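Local coordinates for protein putative alpha-galactosidase/melibiase (Bacteroides fragilis, PDB 4OGZ) that probably hydrolyses terminal, non-reducing alpha-D-galactose residues of alpha-D-galactosides, as a member of glycosyl hydrolase family 27, at residues 403-406 with 412-415. Numbering follows the deposited sequence.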
ATOM      1  N   VAL A 403      15.577  16.890   2.608  1.00 16.37           N
ATOM      2  CA  VAL A 403      15.639  16.575   1.222  1.00 16.20           C
ATOM      3  C   VAL A 403      15.734  15.053   1.125  1.00 15.52           C
ATOM      4  O   VAL A 403      16.617  14.462   1.719  1.00 15.39           O
ATOM      5  CB  VAL A 403      16.830  17.262   0.550  1.00 17.53           C
ATOM      6  CG1 VAL A 403      16.915  16.829  -0.900  1.00 17.66           C
ATOM      7  CG2 VAL A 403      16.692  18.782   0.653  1.00 18.11           C
ATOM      8  N   TRP A 404      14.783  14.438   0.413  1.00 14.77           N
ATOM      9  CA  TRP A 404      14.712  12.996   0.240  1.00 14.95           C
ATOM     10  C   TRP A 404      14.969  12.669  -1.225  1.00 15.08           C
ATOM     11  O   TRP A 404      14.584  13.442  -2.088  1.00 15.90           O
ATOM     12  CB  TRP A 404      13.367  12.437   0.634  1.00 14.62           C
ATOM     13  CG  TRP A 404      12.979  12.514   2.098  1.00 14.71           C
ATOM     14  CD1 TRP A 404      12.608  13.620   2.790  1.00 14.96           C
ATOM     15  CD2 TRP A 404      12.839  11.405   3.014  1.00 14.61           C
ATOM     16  NE1 TRP A 404      12.281  13.279   4.091  1.00 15.64           N
ATOM     17  CE2 TRP A 404      12.436  11.931   4.255  1.00 14.29           C
ATOM     18  CE3 TRP A 404      13.073  10.027   2.913  1.00 14.58           C
ATOM     19  CZ2 TRP A 404      12.199  11.113   5.386  1.00 14.33           C
ATOM     20  CZ3 TRP A 404      12.863   9.224   4.018  1.00 14.53           C
ATOM     21  CH2 TRP A 404      12.404   9.771   5.246  1.00 14.11           C
ATOM     22  N   VAL A 405      15.638  11.538  -1.487  1.00 14.99           N
ATOM     23  CA  VAL A 405      15.987  11.136  -2.871  1.00 15.63           C
ATOM     24  C   VAL A 405      15.744   9.626  -3.185  1.00 14.91           C
ATOM     25  O   VAL A 405      16.116   8.711  -2.452  1.00 13.98           O
ATOM     26  CB  VAL A 405      17.418  11.558  -3.219  1.00 15.87           C
ATOM     27  CG1 VAL A 405      18.372  11.157  -2.122  1.00 16.79           C
ATOM     28  CG2 VAL A 405      17.850  10.987  -4.579  1.00 16.80           C
ATOM     29  N   LYS A 406      15.018   9.425  -4.265  1.00 16.82           N
ATOM     30  CA  LYS A 406      14.585   8.109  -4.705  1.00 17.89           C
ATOM     31  C   LYS A 406      15.060   7.890  -6.147  1.00 14.62           C
ATOM     32  O   LYS A 406      14.571   8.517  -7.087  1.00 14.13           O
ATOM     33  CB  LYS A 406      13.053   8.005  -4.610  1.00 14.85           C
ATOM     34  CG  LYS A 406      12.527   6.578  -4.727  1.00 14.82           C
ATOM     35  CD  LYS A 406      11.028   6.555  -4.945  1.00 15.75           C
ATOM     36  CE  LYS A 406      10.378   5.225  -4.588  1.00 18.29           C
ATOM     37  NZ  LYS A 406      10.965   4.046  -5.254  1.00 18.32           N
ATOM     38  N   SER A 412      16.366   8.548 -13.884  1.00 21.34           N
ATOM     39  CA  SER A 412      16.054   9.798 -13.178  1.00 20.93           C
ATOM     40  C   SER A 412      16.027   9.592 -11.667  1.00 20.49           C
ATOM     41  O   SER A 412      16.105   8.464 -11.185  1.00 17.04           O
ATOM     42  CB  SER A 412      14.720  10.366 -13.664  1.00 21.65           C
ATOM     43  OG  SER A 412      13.630   9.530 -13.294  1.00 20.78           O
ATOM     44  N   LYS A 413      15.907  10.708 -10.936  1.00 20.96           N
ATOM     45  CA  LYS A 413      15.724  10.701  -9.513  1.00 20.01           C
ATOM     46  C   LYS A 413      14.544  11.560  -9.113  1.00 18.66           C
ATOM     47  O   LYS A 413      14.372  12.652  -9.643  1.00 19.80           O
ATOM     48  CB  LYS A 413      16.966  11.255  -8.800  1.00 23.04           C
ATOM     49  CG  LYS A 413      18.203  10.415  -9.027  1.00 25.56           C
ATOM     50  CD  LYS A 413      19.364  10.985  -8.236  1.00 28.17           C
ATOM     51  CE  LYS A 413      20.685  10.597  -8.862  1.00 29.48           C
ATOM     52  NZ  LYS A 413      20.917   9.149  -8.813  1.00 29.50           N
ATOM     53  N   ALA A 414      13.741  11.057  -8.183  1.00 16.34           N
ATOM     54  CA  ALA A 414      12.732  11.882  -7.495  1.00 17.87           C
ATOM     55  C   ALA A 414      13.350  12.557  -6.304  1.00 16.17           C
ATOM     56  O   ALA A 414      14.069  11.947  -5.563  1.00 16.63           O
ATOM     57  CB  ALA A 414      11.557  11.047  -7.063  1.00 16.71           C
ATOM     58  N   ILE A 415      13.041  13.831  -6.136  1.00 18.88           N
ATOM     59  CA  ILE A 415      13.544  14.621  -5.049  1.00 20.84           C
ATOM     60  C   ILE A 415      12.388  15.218  -4.334  1.00 20.90           C
ATOM     61  O   ILE A 415      11.534  15.861  -4.961  1.00 23.87           O
ATOM     62  CB  ILE A 415      14.427  15.768  -5.581  1.00 22.57           C
ATOM     63  CG1 ILE A 415      15.711  15.223  -6.193  1.00 23.37           C
ATOM     64  CG2 ILE A 415      14.751  16.743  -4.460  1.00 22.15           C
ATOM     65  CD1 ILE A 415      16.682  14.635  -5.179  1.00 23.48           C
TER
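K406 and A414 face each other as a hydrogen-bonded antiparallel pair, each main chain giving and receiving one bond. K406 N reaches A414 O at 3.0 Å, nearly straight at its hydrogen (169°). The return bond, A414 N to K406 O at 2.9 Å, is somewhat more bent. CA-H...O contacts supplement the pair: the CA of V405 also approaches A414 O, the CA of K413 also approaches K406 O, and I415 CA lies 3.4 Å from W404 O.

Strands 401-407 and 413-419 thus form a beta hairpin within the antiparallel sheet of the C-terminal beta-sandwich domain. The sheet continues on both sides of it: V403 and V405 bond through their backbones to strand 393-397, while K413 and I415 do so to strand 467-472.

Apolar contacts differ between the two faces of the hairpin. On one, V405 and I415, a non-hydrogen-bonded pair, lie side by side, with I415 CD1 set 3.7 Å from V405 CB. V405 CG2 stands anti to its own N (chi1 48° being measured to CG1), which lets this methyl touch both I415 CD1 and the aliphatic CD of K413, 4.0 Å from the latter. I415 CG2 meets V403 CG1 obliquely and more loosely, at 4.2 Å.

The face bearing K406 and A414 turns to helices of the TIM-barrel domain, probably the catalytic one, where M353 of helix 341-353 and I383 of helix 378-384 touch both residues. Their CB atoms are 4.2 Å apart, but the K406 chain, extended until its bend at chi4, leads away from A414, and its NZ hydrogen-bonds to I390 O.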